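Local coordinates for protein adhesin competence repressor (Streptococcus pyogenes serotype M3, PDB 5JLU) that senses zinc and regulates transcription by binding DNA as a repressor of the MarR family, at residues T56-D59 against L60-L64; A70-K73 against A74-L78; T142-A145 against E146-G150. All coordinates share one frame; numbering follows the deposited sequence.

Overall arrangement
The three interactions follow one another along the chain, and each lies within a single helix. Interaction 1 (56-64) is helix 57-64 with its N-cap residue T56. Interaction 2 (70-78) lies on helix 68-80, the next helix. Their centres are about 12 Å apart and they touch: N57 bonds to T72, and L60 packs on I75. These two helices are the helix-turn-helix of the MarR-type DNA-binding domain. Interaction 3 (142-150) is the last part of helix 131-149, where the second subunit packs. Its centre is about 19 Å from interaction 1 and 25 Å from interaction 2, touching neither. Interactions 1 and 2 thus belong to the DNA-binding motif, and interaction 3 to the helices that meet the second subunit.

Interaction 1 of 3, residues T56-D59 against L60-L64; sequences TNTD and LAKAL
L60 packs back on the turn that starts the helix. Its N donates to T56 O at 3.0 Å, and its CG lies 3.3 Å from the same T56 O. CG stands beside the backbone N (chi1 -71°), which turns the leucine back over that carbonyl. A61 N bonds to N57 O at 2.8 Å, and the A61 methyl lies near that oxygen. Here the chain enters the helix that comes before the recognition helix in the winged helix-turn-helix of MarR proteins. T56 is its N-cap and forms a capping box with D59. D59 N donates to T56 OG1 at 3.0 Å, while T56 N donates to D59 OD2, also at 3.0 Å. The second bond is nearly straight (173°) but meets the anti side of the carboxylate, out of its plane. K62 comes next, with N on T58 O at 3.1 Å. Its extended chain starts with CG close to T58 O. Its NZ remains 5.4 Å from D59 OD1, too far for contact, though the opposite charges may attract weakly. A63 N closes the next turn on D59 O, and the A63 methyl lies 3.3 Å from that oxygen.

Interaction 2 of 3, residues A70-K73 against A74-L78; sequences AVTK and AIKSL
A74 sits against the preceding turn of its helix through its backbone and its methyl. Its N donates to A70 O at 3.1 Å, close to straight. Its CB lies 3.6 Å from the same A70 O and almost as near to V71 O. The small side chain therefore lies beside two carbonyl oxygens of the turn before it.

K73 takes part mainly through its backbone. Its O accepts from S77 N at 3.2 Å, which carries the helix on by one turn. The K73 side chain starts away from A74-L78. It is exposed, and its ammonium group has no contact with the second segment.

T72 pairs with K76. Its O accepts from K76 N at 3.0 Å. The two side chains run alongside each other and point the same way. The T72 methyl CG2 lies 3.8 Å from K76 CE, so the methyl meets the last methylene of the extended lysine, with NZ almost as near. With chi1 at -64°, OG1 stands beside the backbone N, where it can bond to Q68 O one turn back and to N57 OD1.

On the buried side V71 and I75 also lie side by side. V71 CG1 meets I75 CD1 at 3.5 Å, and I75 N bonds to V71 O at 2.8 Å.

Helix 68-80 corresponds to the recognition helix of the MarR winged helix-turn-helix. V71 and I75 face L60 on helix 57-64, and I75 also touches L84 on strand 84-88. A74 packs on T42 and I46 of helix 41-52, where Q43 bonds to S77 OG.

Interaction 3 of 3, residues T142-A145 against E146-G150; sequences TVFA and EELEG
F144 has CG anti to the backbone N (chi1 -169°), while L148 has CG beside its N (chi1 -79°). These torsions bring the ring and the leucine together one helical turn apart. L148 CD1 lies over one face of the ring in a CH-pi contact. It is 3.9 Å from the ring centroid and 27° off the normal, so it sits toward the rim. The nearest ring atom is F144 CE1, at 3.5 Å from L148 CD1. In the backbone, L148 N donates to F144 O at 2.9 Å.

T142 and E146 run side by side in the same direction. E146 is extended, and its OE1 approaches the T142 methyl CG2 at 3.7 Å. E146 CG lies 3.4 Å from T142 O, the oxygen that accepts from E146 N. T142 OG1 bonds elsewhere, to D138 O and to K10 of the second subunit.

E149 CG stands beside its backbone N and comes 3.2 Å from A145 O; the chain then bends at chi2. A145 O also accepts from E149 N.

The contact lies in the dimer region of the MarR fold, where F144 packs on L125 and L148 on I18, both of the second subunit. The F144 and L148 side of the helix is thus apolar, while E146, E147 and E149 make the helix end rich in acid. Acids at the C-terminal helix end, itself partly negative, are probably unfavourable. E149 OE1 bonds to N65, and K21 of the second subunit lies near E149 and R124 of that subunit near E147, both as long, weak ion pairs.

Interaction 1 of 3, residues T56-D59 against L60-L64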
ATOM      1  N   THR A  56     -15.214 -13.003  14.839  1.00 44.10           N
ATOM      2  CA  THR A  56     -14.231 -14.049  14.963  1.00 45.09           C
ATOM      3  C   THR A  56     -13.036 -13.823  14.065  1.00 50.96           C
ATOM      4  O   THR A  56     -13.068 -13.019  13.131  1.00 41.97           O
ATOM      5  CB  THR A  56     -14.843 -15.435  14.576  1.00 45.14           C
ATOM      6  OG1 THR A  56     -15.429 -15.364  13.268  1.00 49.19           O
ATOM      7  CG2 THR A  56     -15.900 -15.833  15.565  1.00 48.47           C
ATOM      8  N   ASN A  57     -12.011 -14.620  14.304  1.00 44.68           N
ATOM      9  CA  ASN A  57     -10.883 -14.687  13.430  1.00 49.74           C
ATOM     10  C   ASN A  57     -11.348 -14.886  11.962  1.00 51.87           C
ATOM     11  O   ASN A  57     -10.961 -14.164  11.025  1.00 49.03           O
ATOM     12  CB  ASN A  57      -9.935 -15.808  13.932  1.00 50.07           C
ATOM     13  CG  ASN A  57      -8.763 -16.064  12.992  1.00 57.51           C
ATOM     14  OD1 ASN A  57      -7.596 -15.872  13.349  1.00 62.21           O
ATOM     15  ND2 ASN A  57      -9.078 -16.489  11.766  1.00 66.85           N
ATOM     16  N   THR A  58     -12.232 -15.840  11.775  1.00 46.78           N
ATOM     17  CA  THR A  58     -12.692 -16.195  10.426  1.00 46.76           C
ATOM     18  C   THR A  58     -13.637 -15.113   9.811  1.00 40.05           C
ATOM     19  O   THR A  58     -13.553 -14.858   8.640  1.00 45.46           O
ATOM     20  CB  THR A  58     -13.200 -17.671  10.320  1.00 59.14           C
ATOM     21  OG1 THR A  58     -14.372 -17.710   9.506  1.00 62.69           O
ATOM     22  CG2 THR A  58     -13.463 -18.398  11.707  1.00 60.98           C
ATOM     23  N   ASP A  59     -14.470 -14.416  10.582  1.00 40.13           N
ATOM     24  CA  ASP A  59     -15.228 -13.270  10.014  1.00 39.70           C
ATOM     25  C   ASP A  59     -14.243 -12.203   9.529  1.00 45.62           C
ATOM     26  O   ASP A  59     -14.453 -11.613   8.522  1.00 45.82           O
ATOM     27  CB  ASP A  59     -16.081 -12.579  11.049  1.00 45.76           C
ATOM     28  CG  ASP A  59     -17.209 -13.474  11.623  1.00 61.85           C
ATOM     29  OD1 ASP A  59     -17.772 -14.253  10.822  1.00 59.52           O
ATOM     30  OD2 ASP A  59     -17.508 -13.380  12.869  1.00 58.45           O
ATOM     31  N   LEU A  60     -13.194 -11.947  10.321  1.00 40.81           N
ATOM     32  CA  LEU A  60     -12.170 -10.936  10.016  1.00 37.30           C
ATOM     33  C   LEU A  60     -11.438 -11.326   8.808  1.00 37.88           C
ATOM     34  O   LEU A  60     -11.238 -10.484   7.963  1.00 37.45           O
ATOM     35  CB  LEU A  60     -11.168 -10.794  11.186  1.00 40.84           C
ATOM     36  CG  LEU A  60     -11.792 -10.109  12.429  1.00 35.66           C
ATOM     37  CD1 LEU A  60     -10.900 -10.257  13.682  1.00 37.82           C
ATOM     38  CD2 LEU A  60     -12.100  -8.637  12.163  1.00 32.31           C
ATOM     39  N   ALA A  61     -11.011 -12.593   8.693  1.00 36.14           N
ATOM     40  CA  ALA A  61     -10.290 -12.978   7.509  1.00 40.81           C
ATOM     41  C   ALA A  61     -11.094 -12.808   6.215  1.00 46.31           C
ATOM     42  O   ALA A  61     -10.546 -12.333   5.210  1.00 45.92           O
ATOM     43  CB  ALA A  61      -9.748 -14.382   7.598  1.00 44.29           C
ATOM     44  N   LYS A  62     -12.345 -13.215   6.273  1.00 47.19           N
ATOM     45  CA  LYS A  62     -13.305 -13.069   5.170  1.00 55.23           C
ATOM     46  C   LYS A  62     -13.542 -11.622   4.844  1.00 47.30           C
ATOM     47  O   LYS A  62     -13.373 -11.226   3.737  1.00 47.15           O
ATOM     48  CB  LYS A  62     -14.674 -13.663   5.565  1.00 63.59           C
ATOM     49  CG  LYS A  62     -14.785 -15.176   5.477  1.00 79.87           C
ATOM     50  CD  LYS A  62     -16.270 -15.577   5.487  1.00 93.28           C
ATOM     51  CE  LYS A  62     -16.490 -17.063   5.742  1.00 95.88           C
ATOM     52  NZ  LYS A  62     -17.832 -17.247   6.365  1.00101.34           N
ATOM     53  N   ALA A  63     -13.944 -10.818   5.827  1.00 49.06           N
ATOM     54  CA  ALA A  63     -14.141  -9.379   5.599  1.00 42.72           C
ATOM     55  C   ALA A  63     -12.911  -8.649   5.004  1.00 51.11           C
ATOM     56  O   ALA A  63     -13.083  -7.786   4.173  1.00 46.87           O
ATOM     57  CB  ALA A  63     -14.591  -8.724   6.873  1.00 43.24           C
ATOM     58  N   LEU A  64     -11.685  -9.031   5.395  1.00 46.46           N
ATOM     59  CA  LEU A  64     -10.484  -8.364   4.866  1.00 50.61           C
ATOM     60  C   LEU A  64      -9.872  -9.128   3.699  1.00 41.55           C
ATOM     61  O   LEU A  64      -8.892  -8.693   3.174  1.00 44.00           O
ATOM     62  CB  LEU A  64      -9.406  -8.243   5.969  1.00 46.97           C
ATOM     63  CG  LEU A  64      -9.830  -7.384   7.178  1.00 49.39           C
ATOM     64  CD1 LEU A  64      -8.782  -7.558   8.228  1.00 47.25           C
ATOM     65  CD2 LEU A  64      -9.949  -5.917   6.810  1.00 47.37           C
TER

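Interaction 2 of 3, residues A70-K73 against A74-L78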
ATOM      1  N   ALA A  70      -2.827 -15.000   8.850  1.00 50.61           N
ATOM      2  CA  ALA A  70      -2.430 -13.586   8.914  1.00 47.70           C
ATOM      3  C   ALA A  70      -3.278 -12.880   9.992  1.00 45.22           C
ATOM      4  O   ALA A  70      -2.782 -12.053  10.719  1.00 46.87           O
ATOM      5  CB  ALA A  70      -2.583 -12.899   7.549  1.00 46.33           C
ATOM      6  N   VAL A  71      -4.544 -13.261  10.124  1.00 43.25           N
ATOM      7  CA  VAL A  71      -5.388 -12.649  11.151  1.00 44.54           C
ATOM      8  C   VAL A  71      -4.926 -13.070  12.545  1.00 40.22           C
ATOM      9  O   VAL A  71      -4.832 -12.231  13.394  1.00 41.62           O
ATOM     10  CB  VAL A  71      -6.884 -12.958  10.987  1.00 44.69           C
ATOM     11  CG1 VAL A  71      -7.670 -12.393  12.165  1.00 40.19           C
ATOM     12  CG2 VAL A  71      -7.413 -12.344   9.672  1.00 43.21           C
ATOM     13  N   THR A  72      -4.686 -14.358  12.763  1.00 40.02           N
ATOM     14  CA  THR A  72      -4.215 -14.928  14.034  1.00 44.00           C
ATOM     15  C   THR A  72      -2.915 -14.277  14.478  1.00 44.72           C
ATOM     16  O   THR A  72      -2.747 -13.942  15.634  1.00 38.38           O
ATOM     17  CB  THR A  72      -3.960 -16.451  13.858  1.00 49.89           C
ATOM     18  OG1 THR A  72      -5.208 -17.078  13.575  1.00 55.34           O
ATOM     19  CG2 THR A  72      -3.402 -17.128  15.156  1.00 53.82           C
ATOM     20  N   LYS A  73      -2.009 -14.103  13.545  1.00 43.13           N
ATOM     21  CA  LYS A  73      -0.777 -13.371  13.786  1.00 46.32           C
ATOM     22  C   LYS A  73      -1.020 -11.882  14.226  1.00 44.06           C
ATOM     23  O   LYS A  73      -0.550 -11.455  15.264  1.00 41.83           O
ATOM     24  CB  LYS A  73       0.090 -13.477  12.528  1.00 57.66           C
ATOM     25  CG  LYS A  73       1.523 -13.015  12.706  1.00 78.24           C
ATOM     26  CD  LYS A  73       2.524 -14.080  12.208  1.00 89.94           C
ATOM     27  CE  LYS A  73       3.959 -13.741  12.602  1.00 94.60           C
ATOM     28  NZ  LYS A  73       4.300 -12.371  12.120  1.00 98.79           N
ATOM     29  N   ALA A  74      -1.801 -11.131  13.462  1.00 36.04           N
ATOM     30  CA  ALA A  74      -2.126  -9.744  13.796  1.00 36.77           C
ATOM     31  C   ALA A  74      -2.852  -9.616  15.131  1.00 37.68           C
ATOM     32  O   ALA A  74      -2.531  -8.735  15.926  1.00 35.70           O
ATOM     33  CB  ALA A  74      -3.008  -9.132  12.724  1.00 36.18           C
ATOM     34  N   ILE A  75      -3.767 -10.532  15.407  1.00 34.09           N
ATOM     35  CA  ILE A  75      -4.427 -10.553  16.710  1.00 33.64           C
ATOM     36  C   ILE A  75      -3.497 -10.904  17.899  1.00 35.12           C
ATOM     37  O   ILE A  75      -3.572 -10.251  18.964  1.00 36.01           O
ATOM     38  CB  ILE A  75      -5.651 -11.438  16.710  1.00 34.97           C
ATOM     39  CG1 ILE A  75      -6.785 -10.803  15.868  1.00 39.90           C
ATOM     40  CG2 ILE A  75      -6.162 -11.636  18.141  1.00 37.51           C
ATOM     41  CD1 ILE A  75      -7.951 -11.720  15.637  1.00 42.91           C
ATOM     42  N   LYS A  76      -2.604 -11.866  17.747  1.00 35.91           N
ATOM     43  CA  LYS A  76      -1.634 -12.111  18.826  1.00 38.47           C
ATOM     44  C   LYS A  76      -0.804 -10.862  19.195  1.00 41.74           C
ATOM     45  O   LYS A  76      -0.643 -10.486  20.375  1.00 37.87           O
ATOM     46  CB  LYS A  76      -0.734 -13.253  18.464  1.00 45.38           C
ATOM     47  CG  LYS A  76      -1.360 -14.608  18.759  1.00 45.95           C
ATOM     48  CD  LYS A  76      -0.465 -15.751  18.241  1.00 49.36           C
ATOM     49  CE  LYS A  76      -1.336 -17.036  18.339  1.00 51.63           C
ATOM     50  NZ  LYS A  76      -0.637 -18.208  17.710  1.00 50.85           N
ATOM     51  N   SER A  77      -0.318 -10.184  18.177  1.00 33.96           N
ATOM     52  CA  SER A  77       0.464  -8.947  18.435  1.00 35.91           C
ATOM     53  C   SER A  77      -0.411  -7.869  19.067  1.00 35.74           C
ATOM     54  O   SER A  77       0.009  -7.133  19.940  1.00 38.32           O
ATOM     55  CB  SER A  77       1.103  -8.483  17.099  1.00 36.60           C
ATOM     56  OG  SER A  77       1.486  -7.159  17.136  1.00 36.65           O
ATOM     57  N   LEU A  78      -1.660  -7.772  18.653  1.00 34.21           N
ATOM     58  CA  LEU A  78      -2.587  -6.824  19.281  1.00 37.39           C
ATOM     59  C   LEU A  78      -2.901  -7.136  20.769  1.00 41.67           C
ATOM     60  O   LEU A  78      -2.935  -6.239  21.635  1.00 39.76           O
ATOM     61  CB  LEU A  78      -3.885  -6.761  18.462  1.00 34.62           C
ATOM     62  CG  LEU A  78      -3.745  -6.003  17.118  1.00 37.62           C
ATOM     63  CD1 LEU A  78      -5.002  -6.097  16.313  1.00 34.39           C
ATOM     64  CD2 LEU A  78      -3.463  -4.552  17.410  1.00 35.09           C
TER

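Interaction 3 of 3, residues T142-A145 against E146-G150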
ATOM      1  N   THR A 142     -13.958  -1.599 -10.052  1.00 43.23           N
ATOM      2  CA  THR A 142     -14.512  -2.903  -9.751  1.00 45.34           C
ATOM      3  C   THR A 142     -13.618  -4.014 -10.270  1.00 50.95           C
ATOM      4  O   THR A 142     -13.238  -4.875  -9.462  1.00 46.19           O
ATOM      5  CB  THR A 142     -15.942  -3.068 -10.286  1.00 50.83           C
ATOM      6  OG1 THR A 142     -16.772  -2.057  -9.716  1.00 46.57           O
ATOM      7  CG2 THR A 142     -16.510  -4.450  -9.906  1.00 54.42           C
ATOM      8  N   VAL A 143     -13.262  -3.995 -11.574  1.00 46.04           N
ATOM      9  CA  VAL A 143     -12.391  -5.066 -12.092  1.00 55.54           C
ATOM     10  C   VAL A 143     -10.965  -5.050 -11.505  1.00 44.50           C
ATOM     11  O   VAL A 143     -10.335  -6.084 -11.302  1.00 44.01           O
ATOM     12  CB  VAL A 143     -12.314  -5.127 -13.644  1.00 54.48           C
ATOM     13  CG1 VAL A 143     -13.688  -5.367 -14.248  1.00 60.15           C
ATOM     14  CG2 VAL A 143     -11.712  -3.904 -14.262  1.00 58.05           C
ATOM     15  N   PHE A 144     -10.456  -3.844 -11.290  1.00 39.74           N
ATOM     16  CA  PHE A 144      -9.139  -3.688 -10.721  1.00 42.34           C
ATOM     17  C   PHE A 144      -9.097  -4.339  -9.349  1.00 46.90           C
ATOM     18  O   PHE A 144      -8.212  -5.113  -9.071  1.00 50.06           O
ATOM     19  CB  PHE A 144      -8.784  -2.205 -10.672  1.00 41.85           C
ATOM     20  CG  PHE A 144      -7.372  -1.907 -10.357  1.00 47.12           C
ATOM     21  CD1 PHE A 144      -6.375  -2.851 -10.424  1.00 58.93           C
ATOM     22  CD2 PHE A 144      -7.031  -0.650  -9.995  1.00 51.13           C
ATOM     23  CE1 PHE A 144      -5.064  -2.519 -10.143  1.00 58.78           C
ATOM     24  CE2 PHE A 144      -5.715  -0.328  -9.685  1.00 50.08           C
ATOM     25  CZ  PHE A 144      -4.739  -1.254  -9.781  1.00 49.11           C
ATOM     26  N   ALA A 145     -10.076  -4.026  -8.513  1.00 48.54           N
ATOM     27  CA  ALA A 145     -10.142  -4.562  -7.151  1.00 59.16           C
ATOM     28  C   ALA A 145     -10.236  -6.082  -7.192  1.00 57.48           C
ATOM     29  O   ALA A 145      -9.547  -6.694  -6.443  1.00 60.30           O
ATOM     30  CB  ALA A 145     -11.335  -3.989  -6.382  1.00 48.08           C
ATOM     31  N   GLU A 146     -11.063  -6.653  -8.077  1.00 55.56           N
ATOM     32  CA  GLU A 146     -11.149  -8.108  -8.264  1.00 71.12           C
ATOM     33  C   GLU A 146      -9.808  -8.700  -8.598  1.00 66.28           C
ATOM     34  O   GLU A 146      -9.320  -9.591  -7.933  1.00 69.14           O
ATOM     35  CB  GLU A 146     -12.127  -8.463  -9.378  1.00 74.78           C
ATOM     36  CG  GLU A 146     -13.568  -8.264  -8.950  1.00 81.44           C
ATOM     37  CD  GLU A 146     -14.585  -8.403 -10.080  1.00 81.44           C
ATOM     38  OE1 GLU A 146     -15.783  -8.122  -9.821  1.00 89.33           O
ATOM     39  OE2 GLU A 146     -14.216  -8.778 -11.218  1.00 80.13           O
ATOM     40  N   GLU A 147      -9.184  -8.150  -9.612  1.00 63.25           N
ATOM     41  CA  GLU A 147      -7.851  -8.563  -9.934  1.00 58.92           C
ATOM     42  C   GLU A 147      -6.852  -8.529  -8.756  1.00 66.51           C
ATOM     43  O   GLU A 147      -6.296  -9.580  -8.405  1.00 63.76           O
ATOM     44  CB  GLU A 147      -7.312  -7.748 -11.097  1.00 64.80           C
ATOM     45  CG  GLU A 147      -6.188  -8.459 -11.833  1.00 80.32           C
ATOM     46  CD  GLU A 147      -6.628  -9.822 -12.373  1.00 74.02           C
ATOM     47  OE1 GLU A 147      -6.073 -10.834 -11.913  1.00 70.14           O
ATOM     48  OE2 GLU A 147      -7.550  -9.861 -13.213  1.00 67.87           O
ATOM     49  N   LEU A 148      -6.629  -7.342  -8.166  1.00 71.52           N
ATOM     50  CA  LEU A 148      -5.755  -7.145  -6.967  1.00 66.59           C
ATOM     51  C   LEU A 148      -6.065  -8.020  -5.757  1.00 66.59           C
ATOM     52  O   LEU A 148      -5.165  -8.261  -4.945  1.00 72.25           O
ATOM     53  CB  LEU A 148      -5.778  -5.702  -6.485  1.00 60.75           C
ATOM     54  CG  LEU A 148      -4.891  -4.780  -7.303  1.00 72.51           C
ATOM     55  CD1 LEU A 148      -5.131  -3.372  -6.781  1.00 73.44           C
ATOM     56  CD2 LEU A 148      -3.400  -5.144  -7.296  1.00 70.44           C
ATOM     57  N   GLU A 149      -7.318  -8.445  -5.611  1.00 62.06           N
ATOM     58  CA  GLU A 149      -7.663  -9.517  -4.667  1.00 69.55           C
ATOM     59  C   GLU A 149      -7.068 -10.861  -5.119  1.00 89.03           C
ATOM     60  O   GLU A 149      -6.169 -11.394  -4.463  1.00102.97           O
ATOM     61  CB  GLU A 149      -9.190  -9.662  -4.482  1.00 69.95           C
ATOM     62  CG  GLU A 149      -9.946  -8.492  -3.826  1.00 79.92           C
ATOM     63  CD  GLU A 149      -9.558  -8.179  -2.359  1.00 94.98           C
ATOM     64  OE1 GLU A 149      -8.503  -8.645  -1.836  1.00 85.51           O
ATOM     65  OE2 GLU A 149     -10.321  -7.424  -1.708  1.00 98.97           O
ATOM     66  N   GLY A 150      -7.558 -11.401  -6.241  1.00103.27           N
ATOM     67  CA  GLY A 150      -7.144 -12.725  -6.726  1.00 98.47           C
ATOM     68  C   GLY A 150      -7.969 -13.793  -6.048  1.00 98.88           C
ATOM     69  O   GLY A 150      -8.826 -13.468  -5.231  1.00 92.71           O
TER